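Local coordinates for putative mannose-1-phosphate guanylyl transferase (Thermus thermophilus, PDB 2CU2), which probably transfers a guanylyl group from GTP to mannose 1-phosphate, yielding the activated sugar GDP-mannose, at residues G86-L89 with L90-E94; A93-K97 with E98-R102; A217-L221 with E222-A226; I231-D234 with Y235-E239. One frame throughout, in Å; residues are numbered along the deposited sequence.

Interaction 1. Residues G86-L89 with L90-E94; sequences GAVL and LGVAE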
ATOM      1  N   GLY A  86      16.139 -11.664  32.885  1.00 34.06           N
ATOM      2  CA  GLY A  86      14.987 -12.127  33.645  1.00 33.16           C
ATOM      3  C   GLY A  86      14.472 -13.465  33.108  1.00 33.85           C
ATOM      4  O   GLY A  86      14.192 -14.395  33.852  1.00 33.47           O
ATOM      5  N   ALA A  87      14.368 -13.598  31.789  1.00 32.46           N
ATOM      6  CA  ALA A  87      13.933 -14.860  31.203  1.00 31.15           C
ATOM      7  C   ALA A  87      14.934 -15.969  31.542  1.00 29.83           C
ATOM      8  O   ALA A  87      14.547 -17.088  31.863  1.00 29.71           O
ATOM      9  CB  ALA A  87      13.791 -14.717  29.690  1.00 31.99           C
ATOM     10  N   VAL A  88      16.224 -15.658  31.478  1.00 29.37           N
ATOM     11  CA  VAL A  88      17.250 -16.652  31.787  1.00 28.05           C
ATOM     12  C   VAL A  88      17.136 -17.095  33.252  1.00 29.75           C
ATOM     13  O   VAL A  88      17.323 -18.269  33.571  1.00 29.31           O
ATOM     14  CB  VAL A  88      18.662 -16.095  31.506  1.00 26.72           C
ATOM     15  CG1 VAL A  88      19.717 -17.033  32.067  1.00 25.96           C
ATOM     16  CG2 VAL A  88      18.865 -15.937  29.992  1.00 27.03           C
ATOM     17  N   LEU A  89      16.824 -16.150  34.134  1.00 29.42           N
ATOM     18  CA  LEU A  89      16.652 -16.457  35.551  1.00 30.53           C
ATOM     19  C   LEU A  89      15.597 -17.552  35.709  1.00 30.60           C
ATOM     20  O   LEU A  89      15.819 -18.544  36.395  1.00 31.10           O
ATOM     21  CB  LEU A  89      16.206 -15.206  36.313  1.00 29.11           C
ATOM     22  CG  LEU A  89      15.570 -15.441  37.690  1.00 30.28           C
ATOM     23  CD1 LEU A  89      16.603 -16.013  38.644  1.00 29.09           C
ATOM     24  CD2 LEU A  89      15.009 -14.124  38.225  1.00 31.19           C
ATOM     25  N   LEU A  90      14.453 -17.367  35.064  1.00 31.85           N
ATOM     26  CA  LEU A  90      13.365 -18.331  35.153  1.00 33.73           C
ATOM     27  C   LEU A  90      13.774 -19.689  34.577  1.00 33.78           C
ATOM     28  O   LEU A  90      13.429 -20.746  35.086  1.00 33.92           O
ATOM     29  CB  LEU A  90      12.173 -17.777  34.371  1.00 33.86           C
ATOM     30  CG  LEU A  90      11.710 -16.415  34.890  1.00 35.53           C
ATOM     31  CD1 LEU A  90      10.375 -15.981  34.279  1.00 35.08           C
ATOM     32  CD2 LEU A  90      11.510 -16.401  36.405  1.00 36.27           C
ATOM     33  N   GLY A  91      14.502 -19.631  33.446  1.00 32.68           N
ATOM     34  CA  GLY A  91      14.940 -20.866  32.811  1.00 31.34           C
ATOM     35  C   GLY A  91      15.861 -21.671  33.727  1.00 30.97           C
ATOM     36  O   GLY A  91      15.811 -22.891  33.794  1.00 29.82           O
ATOM     37  N   VAL A  92      16.756 -20.941  34.420  1.00 30.49           N
ATOM     38  CA  VAL A  92      17.692 -21.612  35.313  1.00 32.29           C
ATOM     39  C   VAL A  92      16.968 -22.260  36.494  1.00 33.33           C
ATOM     40  O   VAL A  92      17.285 -23.358  36.933  1.00 33.53           O
ATOM     41  CB  VAL A  92      18.699 -20.576  35.818  1.00 32.19           C
ATOM     42  CG1 VAL A  92      19.583 -21.191  36.900  1.00 34.41           C
ATOM     43  CG2 VAL A  92      19.573 -20.102  34.671  1.00 31.70           C
ATOM     44  N   ALA A  93      15.988 -21.514  37.037  1.00 32.10           N
ATOM     45  CA  ALA A  93      15.216 -22.046  38.153  1.00 32.99           C
ATOM     46  C   ALA A  93      14.609 -23.407  37.811  1.00 34.31           C
ATOM     47  O   ALA A  93      14.624 -24.346  38.594  1.00 35.55           O
ATOM     48  CB  ALA A  93      14.103 -21.050  38.484  1.00 31.24           C
ATOM     49  N   GLU A  94      14.025 -23.478  36.603  1.00 34.56           N
ATOM     50  CA  GLU A  94      13.390 -24.722  36.188  1.00 36.99           C
ATOM     51  C   GLU A  94      14.415 -25.836  35.966  1.00 36.71           C
ATOM     52  O   GLU A  94      14.257 -26.967  36.405  1.00 38.19           O
ATOM     53  CB  GLU A  94      12.617 -24.454  34.896  1.00 36.53           C
ATOM     54  CG  GLU A  94      11.335 -23.661  35.139  1.00 44.37           C
ATOM     55  CD  GLU A  94      10.424 -24.460  36.041  1.00 45.89           C
ATOM     56  OE1 GLU A  94      10.128 -25.599  35.716  1.00 47.05           O
ATOM     57  OE2 GLU A  94      10.015 -23.930  37.074  1.00 48.52           O
TER
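L90 and L89 carry most of this local contact, one turn of helix 83-98 resting on the next. The L90 side chain leans back over the preceding turn: CG sits 3.4 Å from G86 O, and CB lies 3.5 Å from A87 O. With CG anti to the carbonyl carbon (chi1 -58°), the branch runs back beside the backbone N, which brings CG up to the outer end of G86 O, the oxygen that L90 N also bonds. L89 takes the other choice, CG anti to its own N, which carries its isobutyl group off the helix towards A211 and L212 of helix 206-216 and F201 of helix 194-204. Its carbonyl stays with the helix and accepts from A93 N at 3.0 Å. On a third face V88 and V92 meet obliquely through one methyl each, V88 CG1 and V92 CG2 being 4.0 Å apart, while V92 N bonds V88 O at 2.9 Å. G91 N closes on A87 O at 3.0 Å. L90 meanwhile faces L76 and E78 of strand 74-78. Regular i to i+4 bonding with apolar groups on several faces marks a buried alpha-helix, here the crossover between strands 74-78 and 102-107 of the nucleotidyltransferase (GT-A) fold.

Interaction 2. Residues A93-K97 with E98-R102; sequences AEALK and EGAER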
ATOM      1  N   ALA A  93      15.988 -21.514  37.037  1.00 32.10           N
ATOM      2  CA  ALA A  93      15.216 -22.046  38.153  1.00 32.99           C
ATOM      3  C   ALA A  93      14.609 -23.407  37.811  1.00 34.31           C
ATOM      4  O   ALA A  93      14.624 -24.346  38.594  1.00 35.55           O
ATOM      5  CB  ALA A  93      14.103 -21.050  38.484  1.00 31.24           C
ATOM      6  N   GLU A  94      14.025 -23.478  36.603  1.00 34.56           N
ATOM      7  CA  GLU A  94      13.390 -24.722  36.188  1.00 36.99           C
ATOM      8  C   GLU A  94      14.415 -25.836  35.966  1.00 36.71           C
ATOM      9  O   GLU A  94      14.257 -26.967  36.405  1.00 38.19           O
ATOM     10  CB  GLU A  94      12.617 -24.454  34.896  1.00 36.53           C
ATOM     11  CG  GLU A  94      11.335 -23.661  35.139  1.00 44.37           C
ATOM     12  CD  GLU A  94      10.424 -24.460  36.041  1.00 45.89           C
ATOM     13  OE1 GLU A  94      10.128 -25.599  35.716  1.00 47.05           O
ATOM     14  OE2 GLU A  94      10.015 -23.930  37.074  1.00 48.52           O
ATOM     15  N   ALA A  95      15.483 -25.490  35.220  1.00 35.69           N
ATOM     16  CA  ALA A  95      16.522 -26.478  34.943  1.00 37.52           C
ATOM     17  C   ALA A  95      17.066 -27.102  36.229  1.00 38.89           C
ATOM     18  O   ALA A  95      17.293 -28.302  36.332  1.00 37.32           O
ATOM     19  CB  ALA A  95      17.653 -25.778  34.189  1.00 34.29           C
ATOM     20  N   LEU A  96      17.313 -26.231  37.223  1.00 38.27           N
ATOM     21  CA  LEU A  96      17.891 -26.705  38.474  1.00 41.42           C
ATOM     22  C   LEU A  96      17.033 -27.785  39.137  1.00 43.44           C
ATOM     23  O   LEU A  96      17.481 -28.887  39.424  1.00 45.08           O
ATOM     24  CB  LEU A  96      18.047 -25.509  39.414  1.00 38.76           C
ATOM     25  CG  LEU A  96      19.302 -24.688  39.109  1.00 39.69           C
ATOM     26  CD1 LEU A  96      19.385 -23.412  39.949  1.00 39.09           C
ATOM     27  CD2 LEU A  96      20.595 -25.460  39.372  1.00 39.55           C
ATOM     28  N   LYS A  97      15.765 -27.427  39.420  1.00 45.54           N
ATOM     29  CA  LYS A  97      14.902 -28.376  40.113  1.00 48.70           C
ATOM     30  C   LYS A  97      14.407 -29.493  39.190  1.00 48.55           C
ATOM     31  O   LYS A  97      13.774 -30.452  39.609  1.00 49.09           O
ATOM     32  CB  LYS A  97      13.725 -27.621  40.733  1.00 50.38           C
ATOM     33  CG  LYS A  97      12.847 -26.930  39.688  1.00 52.54           C
ATOM     34  CD  LYS A  97      12.117 -25.717  40.266  1.00 56.01           C
ATOM     35  CE  LYS A  97      10.618 -25.727  39.951  1.00 58.26           C
ATOM     36  NZ  LYS A  97      10.125 -24.353  39.866  1.00 58.48           N
ATOM     37  N   GLU A  98      14.681 -29.319  37.883  1.00 49.47           N
ATOM     38  CA  GLU A  98      14.417 -30.409  36.953  1.00 50.01           C
ATOM     39  C   GLU A  98      15.615 -31.363  36.890  1.00 49.64           C
ATOM     40  O   GLU A  98      15.561 -32.453  36.338  1.00 50.87           O
ATOM     41  CB  GLU A  98      14.148 -29.814  35.568  1.00 52.58           C
ATOM     42  CG  GLU A  98      12.679 -29.436  35.366  1.00 55.71           C
ATOM     43  CD  GLU A  98      11.797 -30.590  35.790  1.00 58.40           C
ATOM     44  OE1 GLU A  98      12.176 -31.731  35.570  1.00 60.33           O
ATOM     45  OE2 GLU A  98      10.722 -30.332  36.331  1.00 59.72           O
ATOM     46  N   GLY A  99      16.741 -30.884  37.456  1.00 48.42           N
ATOM     47  CA  GLY A  99      17.933 -31.721  37.525  1.00 47.35           C
ATOM     48  C   GLY A  99      18.706 -31.721  36.206  1.00 46.37           C
ATOM     49  O   GLY A  99      19.423 -32.653  35.868  1.00 45.35           O
ATOM     50  N   ALA A 100      18.511 -30.641  35.429  1.00 44.12           N
ATOM     51  CA  ALA A 100      19.165 -30.562  34.128  1.00 44.07           C
ATOM     52  C   ALA A 100      20.676 -30.365  34.262  1.00 44.07           C
ATOM     53  O   ALA A 100      21.163 -29.642  35.119  1.00 44.38           O
ATOM     54  CB  ALA A 100      18.554 -29.391  33.357  1.00 43.42           C
ATOM     55  N   GLU A 101      21.420 -31.036  33.390  1.00 43.63           N
ATOM     56  CA  GLU A 101      22.879 -30.937  33.384  1.00 44.43           C
ATOM     57  C   GLU A 101      23.325 -29.827  32.441  1.00 42.27           C
ATOM     58  O   GLU A 101      24.445 -29.326  32.533  1.00 40.66           O
ATOM     59  CB  GLU A 101      23.500 -32.250  32.915  1.00 48.56           C
ATOM     60  CG  GLU A 101      23.319 -33.413  33.867  1.00 53.85           C
ATOM     61  CD  GLU A 101      23.516 -34.745  33.172  1.00 56.42           C
ATOM     62  OE1 GLU A 101      22.517 -35.306  32.676  1.00 58.91           O
ATOM     63  OE2 GLU A 101      24.668 -35.221  33.113  1.00 58.27           O
ATOM     64  N   ARG A 102      22.440 -29.459  31.523  1.00 40.56           N
ATOM     65  CA  ARG A 102      22.743 -28.421  30.554  1.00 39.16           C
ATOM     66  C   ARG A 102      21.508 -27.601  30.226  1.00 36.98           C
ATOM     67  O   ARG A 102      20.392 -28.130  30.161  1.00 35.42           O
ATOM     68  CB  ARG A 102      23.272 -29.043  29.257  1.00 40.75           C
ATOM     69  CG  ARG A 102      24.648 -29.667  29.351  1.00 42.21           C
ATOM     70  CD  ARG A 102      25.735 -28.609  29.336  1.00 45.21           C
ATOM     71  NE  ARG A 102      27.066 -29.208  29.249  1.00 48.21           N
ATOM     72  CZ  ARG A 102      27.703 -29.774  30.270  1.00 49.00           C
ATOM     73  NH1 ARG A 102      27.133 -29.816  31.467  1.00 48.28           N
ATOM     74  NH2 ARG A 102      28.907 -30.306  30.089  1.00 49.59           N
TER
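The flat groups meeting here are peptide units at the end of helix 83-98. G99 N stands above the carbonyl plane of L96, 66° out of it, and bonds L96 O at 2.9 Å. A100 N comes to A95 O from a shallower tilt, with a straighter bond of 2.8 Å. The bonds A100 N to A95 O and G99 N to L96 O define a Schellman motif, with G99 supplying the positive phi that turns the chain out of the helix. A95 CB and A100 CB close the apolar side of the turn at 3.8 Å. E98 N holds E94 O at 2.8 Å, and E98 CB and CG fold back over the same oxygen. Along the outside of the same last turn, the E94 carboxylate takes K97 NZ on the syn side of OE2 at 2.8 Å, 35° out of its plane, the lysine bending at chi3 to reach it. E101 O lies nearly in the R102 guanidinium plane, although NH1, which bonds it, stands above the plane of that carbonyl. E94 OE1 and E98 OE2 stand 4.8 Å apart, like charges that the K97 salt bridge and a long, weak ion pair of E98 with R74 would be expected to offset in part.

Interaction 3. Residues A217-L221 with E222-A226; sequences AGASL and EEVYA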
ATOM      1  N   ALA A 217      13.073 -21.222  46.711  1.00 32.72           N
ATOM      2  CA  ALA A 217      12.675 -21.373  48.106  1.00 34.99           C
ATOM      3  C   ALA A 217      11.206 -20.999  48.332  1.00 35.36           C
ATOM      4  O   ALA A 217      10.759 -20.784  49.451  1.00 33.60           O
ATOM      5  CB  ALA A 217      13.577 -20.475  48.956  1.00 33.95           C
ATOM      6  N   GLY A 218      10.452 -20.870  47.223  1.00 36.10           N
ATOM      7  CA  GLY A 218       9.001 -20.732  47.345  1.00 34.42           C
ATOM      8  C   GLY A 218       8.480 -19.289  47.194  1.00 34.79           C
ATOM      9  O   GLY A 218       7.308 -19.003  47.407  1.00 34.20           O
ATOM     10  N   ALA A 219       9.373 -18.337  46.852  1.00 33.64           N
ATOM     11  CA  ALA A 219       8.895 -16.954  46.684  1.00 34.07           C
ATOM     12  C   ALA A 219       7.929 -16.811  45.500  1.00 35.87           C
ATOM     13  O   ALA A 219       7.896 -17.627  44.589  1.00 35.46           O
ATOM     14  CB  ALA A 219      10.101 -16.026  46.481  1.00 34.07           C
ATOM     15  N   SER A 220       7.088 -15.749  45.554  1.00 35.91           N
ATOM     16  CA  SER A 220       6.124 -15.516  44.476  1.00 36.32           C
ATOM     17  C   SER A 220       6.791 -14.894  43.247  1.00 37.03           C
ATOM     18  O   SER A 220       7.516 -13.913  43.322  1.00 35.17           O
ATOM     19  CB  SER A 220       5.036 -14.575  45.007  1.00 38.32           C
ATOM     20  OG  SER A 220       4.302 -14.038  43.907  1.00 39.39           O
ATOM     21  N   LEU A 221       6.548 -15.535  42.092  1.00 35.13           N
ATOM     22  CA  LEU A 221       7.115 -15.056  40.837  1.00 36.81           C
ATOM     23  C   LEU A 221       6.798 -13.577  40.605  1.00 35.98           C
ATOM     24  O   LEU A 221       7.650 -12.774  40.244  1.00 36.69           O
ATOM     25  CB  LEU A 221       6.535 -15.899  39.700  1.00 37.59           C
ATOM     26  CG  LEU A 221       7.061 -15.472  38.327  1.00 37.42           C
ATOM     27  CD1 LEU A 221       8.590 -15.481  38.259  1.00 38.49           C
ATOM     28  CD2 LEU A 221       6.577 -16.381  37.198  1.00 38.58           C
ATOM     29  N   GLU A 222       5.510 -13.235  40.787  1.00 35.84           N
ATOM     30  CA  GLU A 222       5.097 -11.851  40.592  1.00 37.83           C
ATOM     31  C   GLU A 222       5.901 -10.895  41.475  1.00 37.39           C
ATOM     32  O   GLU A 222       6.427  -9.882  41.035  1.00 36.50           O
ATOM     33  CB  GLU A 222       3.609 -11.745  40.930  1.00 41.93           C
ATOM     34  CG  GLU A 222       2.755 -11.423  39.703  1.00 51.48           C
ATOM     35  CD  GLU A 222       1.810 -10.292  40.034  1.00 56.96           C
ATOM     36  OE1 GLU A 222       1.933  -9.720  41.108  1.00 59.57           O
ATOM     37  OE2 GLU A 222       0.950  -9.989  39.208  1.00 60.86           O
ATOM     38  N   GLU A 223       5.952 -11.230  42.779  1.00 35.39           N
ATOM     39  CA  GLU A 223       6.696 -10.389  43.709  1.00 35.43           C
ATOM     40  C   GLU A 223       8.161 -10.246  43.290  1.00 34.84           C
ATOM     41  O   GLU A 223       8.690  -9.152  43.150  1.00 33.66           O
ATOM     42  CB  GLU A 223       6.609 -11.022  45.098  1.00 37.23           C
ATOM     43  CG  GLU A 223       7.367 -10.216  46.154  1.00 37.70           C
ATOM     44  CD  GLU A 223       8.789 -10.720  46.243  1.00 39.45           C
ATOM     45  OE1 GLU A 223       8.978 -11.916  46.409  1.00 41.29           O
ATOM     46  OE2 GLU A 223       9.704  -9.903  46.146  1.00 40.28           O
ATOM     47  N   VAL A 224       8.795 -11.428  43.130  1.00 33.46           N
ATOM     48  CA  VAL A 224      10.211 -11.449  42.759  1.00 33.20           C
ATOM     49  C   VAL A 224      10.494 -10.632  41.489  1.00 34.92           C
ATOM     50  O   VAL A 224      11.398  -9.810  41.438  1.00 35.06           O
ATOM     51  CB  VAL A 224      10.652 -12.902  42.563  1.00 32.61           C
ATOM     52  CG1 VAL A 224      12.063 -12.941  41.973  1.00 29.38           C
ATOM     53  CG2 VAL A 224      10.656 -13.639  43.889  1.00 29.98           C
ATOM     54  N   TYR A 225       9.705 -10.918  40.424  1.00 34.95           N
ATOM     55  CA  TYR A 225       9.961 -10.259  39.138  1.00 37.85           C
ATOM     56  C   TYR A 225       9.802  -8.732  39.221  1.00 39.43           C
ATOM     57  O   TYR A 225      10.528  -7.966  38.598  1.00 39.45           O
ATOM     58  CB  TYR A 225       9.008 -10.835  38.080  1.00 38.21           C
ATOM     59  CG  TYR A 225       9.758 -11.204  36.839  1.00 36.71           C
ATOM     60  CD1 TYR A 225      10.675 -12.251  36.873  1.00 36.36           C
ATOM     61  CD2 TYR A 225       9.504 -10.553  35.629  1.00 35.81           C
ATOM     62  CE1 TYR A 225      11.327 -12.650  35.713  1.00 36.96           C
ATOM     63  CE2 TYR A 225      10.163 -10.943  34.468  1.00 36.24           C
ATOM     64  CZ  TYR A 225      11.080 -11.980  34.509  1.00 38.42           C
ATOM     65  OH  TYR A 225      11.757 -12.361  33.363  1.00 40.53           O
ATOM     66  N   ALA A 226       8.794  -8.288  39.998  1.00 38.25           N
ATOM     67  CA  ALA A 226       8.532  -6.847  40.067  1.00 38.24           C
ATOM     68  C   ALA A 226       9.749  -6.054  40.579  1.00 39.44           C
ATOM     69  O   ALA A 226      10.049  -4.955  40.133  1.00 39.72           O
ATOM     70  CB  ALA A 226       7.322  -6.604  40.978  1.00 38.01           C
TER
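S220 is the N-cap of helix 221-226, and the residue before the cap and the fourth residue of the helix, A219 and V224, form a hydrophobic staple. The serine hydroxyl, carried anti to its backbone N (chi1 164°), turns to the first turn of the helix, where S220 OG accepts from E223 N in a bond that is weak at 3.4 Å though almost perfectly straight. A firmer hold comes from the serine carbonyl, since V224 N bonds S220 O at 2.8 Å, nearly in line with C=O. In the staple A219 CB meets V224 CG2 at 3.6 Å; V224 CG2, anti to the carbonyl carbon, also lies 3.2 Å from S220 O. L221 and Y225 run side by side and point the same way, L221 CD1 reaching Y225 CD1 at 4.1 Å, and Y225 N bonds L221 O at 2.8 Å. E223 has its strongest polar partner in R214, with which it forms a salt bridge, as E222 does with R60. Just upstream, G218 with its positive phi ends helix 206-216 in a Schellman motif, so only a short turn separates the two helices. V224 packs back on A211, R214 and L215 of helix 206-216, whereas L221 and Y225 lie against L90 of helix 83-98.

Interaction 4. Residues I231-D234 with Y235-E239; sequences ISID and YGVME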
ATOM      1  N   ILE A 231      17.459  -5.980  32.691  1.00 40.98           N
ATOM      2  CA  ILE A 231      18.771  -6.022  32.052  1.00 40.92           C
ATOM      3  C   ILE A 231      18.920  -7.259  31.168  1.00 41.44           C
ATOM      4  O   ILE A 231      18.364  -8.321  31.431  1.00 40.51           O
ATOM      5  CB  ILE A 231      19.844  -6.015  33.149  1.00 42.31           C
ATOM      6  CG1 ILE A 231      21.230  -5.832  32.532  1.00 43.83           C
ATOM      7  CG2 ILE A 231      19.835  -7.357  33.898  1.00 42.26           C
ATOM      8  CD1 ILE A 231      22.322  -5.628  33.580  1.00 43.82           C
ATOM      9  N   SER A 232      19.659  -7.092  30.051  1.00 39.64           N
ATOM     10  CA  SER A 232      19.913  -8.232  29.182  1.00 40.31           C
ATOM     11  C   SER A 232      20.942  -9.167  29.812  1.00 40.16           C
ATOM     12  O   SER A 232      21.708  -8.795  30.688  1.00 40.66           O
ATOM     13  CB  SER A 232      20.427  -7.718  27.834  1.00 39.89           C
ATOM     14  OG  SER A 232      21.838  -7.537  27.899  1.00 40.45           O
ATOM     15  N   ILE A 233      20.910 -10.436  29.379  1.00 39.88           N
ATOM     16  CA  ILE A 233      21.885 -11.371  29.914  1.00 40.28           C
ATOM     17  C   ILE A 233      23.283 -11.078  29.365  1.00 41.27           C
ATOM     18  O   ILE A 233      24.302 -11.389  29.965  1.00 39.65           O
ATOM     19  CB  ILE A 233      21.449 -12.782  29.533  1.00 40.58           C
ATOM     20  CG1 ILE A 233      22.343 -13.812  30.225  1.00 40.62           C
ATOM     21  CG2 ILE A 233      21.591 -12.974  28.012  1.00 39.53           C
ATOM     22  CD1 ILE A 233      22.223 -13.751  31.751  1.00 40.30           C
ATOM     23  N   ASP A 234      23.303 -10.478  28.158  1.00 42.95           N
ATOM     24  CA  ASP A 234      24.577 -10.135  27.537  1.00 46.16           C
ATOM     25  C   ASP A 234      25.341  -9.092  28.357  1.00 46.63           C
ATOM     26  O   ASP A 234      26.539  -9.191  28.588  1.00 47.07           O
ATOM     27  CB  ASP A 234      24.290  -9.581  26.139  1.00 48.78           C
ATOM     28  CG  ASP A 234      23.652 -10.666  25.284  1.00 51.28           C
ATOM     29  OD1 ASP A 234      22.455 -10.901  25.452  1.00 54.67           O
ATOM     30  OD2 ASP A 234      24.345 -11.247  24.454  1.00 52.16           O
ATOM     31  N   TYR A 235      24.608  -8.040  28.766  1.00 48.38           N
ATOM     32  CA  TYR A 235      25.244  -6.958  29.511  1.00 49.64           C
ATOM     33  C   TYR A 235      25.403  -7.302  30.992  1.00 48.63           C
ATOM     34  O   TYR A 235      26.382  -6.960  31.643  1.00 47.61           O
ATOM     35  CB  TYR A 235      24.375  -5.707  29.361  1.00 53.57           C
ATOM     36  CG  TYR A 235      24.955  -4.582  30.144  1.00 58.99           C
ATOM     37  CD1 TYR A 235      26.196  -4.059  29.793  1.00 60.79           C
ATOM     38  CD2 TYR A 235      24.225  -3.990  31.176  1.00 60.57           C
ATOM     39  CE1 TYR A 235      26.696  -2.945  30.452  1.00 62.81           C
ATOM     40  CE2 TYR A 235      24.728  -2.881  31.842  1.00 63.16           C
ATOM     41  CZ  TYR A 235      25.959  -2.361  31.485  1.00 63.91           C
ATOM     42  OH  TYR A 235      26.459  -1.244  32.126  1.00 65.44           O
ATOM     43  N   GLY A 236      24.374  -7.979  31.534  1.00 47.25           N
ATOM     44  CA  GLY A 236      24.370  -8.260  32.964  1.00 45.24           C
ATOM     45  C   GLY A 236      25.368  -9.357  33.348  1.00 44.00           C
ATOM     46  O   GLY A 236      25.898  -9.395  34.451  1.00 42.63           O
ATOM     47  N   VAL A 237      25.594 -10.293  32.408  1.00 42.92           N
ATOM     48  CA  VAL A 237      26.431 -11.440  32.745  1.00 41.38           C
ATOM     49  C   VAL A 237      27.557 -11.671  31.732  1.00 41.61           C
ATOM     50  O   VAL A 237      28.734 -11.728  32.064  1.00 41.33           O
ATOM     51  CB  VAL A 237      25.537 -12.678  32.808  1.00 41.80           C
ATOM     52  CG1 VAL A 237      26.395 -13.939  32.868  1.00 41.04           C
ATOM     53  CG2 VAL A 237      24.650 -12.618  34.038  1.00 42.16           C
ATOM     54  N   MET A 238      27.154 -11.849  30.463  1.00 42.23           N
ATOM     55  CA  MET A 238      28.112 -12.283  29.452  1.00 43.10           C
ATOM     56  C   MET A 238      29.343 -11.376  29.355  1.00 43.84           C
ATOM     57  O   MET A 238      30.478 -11.827  29.274  1.00 44.05           O
ATOM     58  CB  MET A 238      27.389 -12.349  28.106  1.00 42.74           C
ATOM     59  CG  MET A 238      26.383 -13.500  28.045  1.00 44.64           C
ATOM     60  SD  MET A 238      27.038 -15.014  28.764  1.00 45.37           S
ATOM     61  CE  MET A 238      25.469 -15.813  29.137  1.00 47.71           C
ATOM     62  N   GLU A 239      29.091 -10.055  29.326  1.00 43.90           N
ATOM     63  CA  GLU A 239      30.196  -9.123  29.126  1.00 46.27           C
ATOM     64  C   GLU A 239      31.173  -9.113  30.307  1.00 46.34           C
ATOM     65  O   GLU A 239      32.259  -8.549  30.250  1.00 46.38           O
ATOM     66  CB  GLU A 239      29.613  -7.728  28.902  1.00 47.63           C
ATOM     67  CG  GLU A 239      28.781  -7.650  27.621  1.00 52.31           C
ATOM     68  CD  GLU A 239      28.194  -6.263  27.481  1.00 54.79           C
ATOM     69  OE1 GLU A 239      27.335  -6.074  26.631  1.00 53.96           O
ATOM     70  OE2 GLU A 239      28.609  -5.377  28.226  1.00 55.91           O
TER
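I231 and Y235 cross at about a right angle at the start of helix 233-238. I231 CG1 lies at the ring edge, in its plane, and CD1 comes obliquely to Y235 CD2 at 3.5 Å. Extended with CG1 anti to the backbone N (chi1 -171°), the isoleucine also brings CD1 to 3.4 Å from G236 CA, a tight fit. Across the ring, E239 OE2 comes to 3.2 Å from Y235 CD1, with CD in the ring plane at that edge; K240 adds a cation-pi contact. Exchanging E239 for alanine would remove this carboxylate and would probably leave the ring freer to shift on that edge. S232 is the N-cap, its OG accepting from Y235 N at 2.9 Å. On the inner side I233 crosses two partners obliquely: CD1 meets V237 CG2 at 3.5 Å, and CG1 meets M238 CE at 3.9 Å. The bond to I233 O from M238 N, five residues on and in the carbonyl plane, marks a wider pi-type turn, while V237 N makes the ordinary i to i+4 bond from above that plane. V237 and M238 rest on M197 of helix 194-204, I233 also reaches V88 of helix 83-98, and M238 and D234 touch F190 of strand 184-192.

Overall arrangement
The four contacts gather round helix 83-98 within the nucleotidyltransferase region. Interactions 1 and 2 run in series along that helix, centres 10 Å apart and sharing A93 and E94; the second ends it just before strand 102-107. Interaction 3, about 12 Å from interaction 1 between centres, touches it with L221 CD1 3.6 Å from L90 CD2, and Y225 OH probably bonds G86 O. Interaction 4, about 14 Å from interaction 1 between centres, touches it too. Interactions 3 and 4 do not touch each other, although their helices follow in sequence. Helix 83-98 therefore joins later, sequence-distant helices 221-226 and 233-238 to the strands of the central sheet.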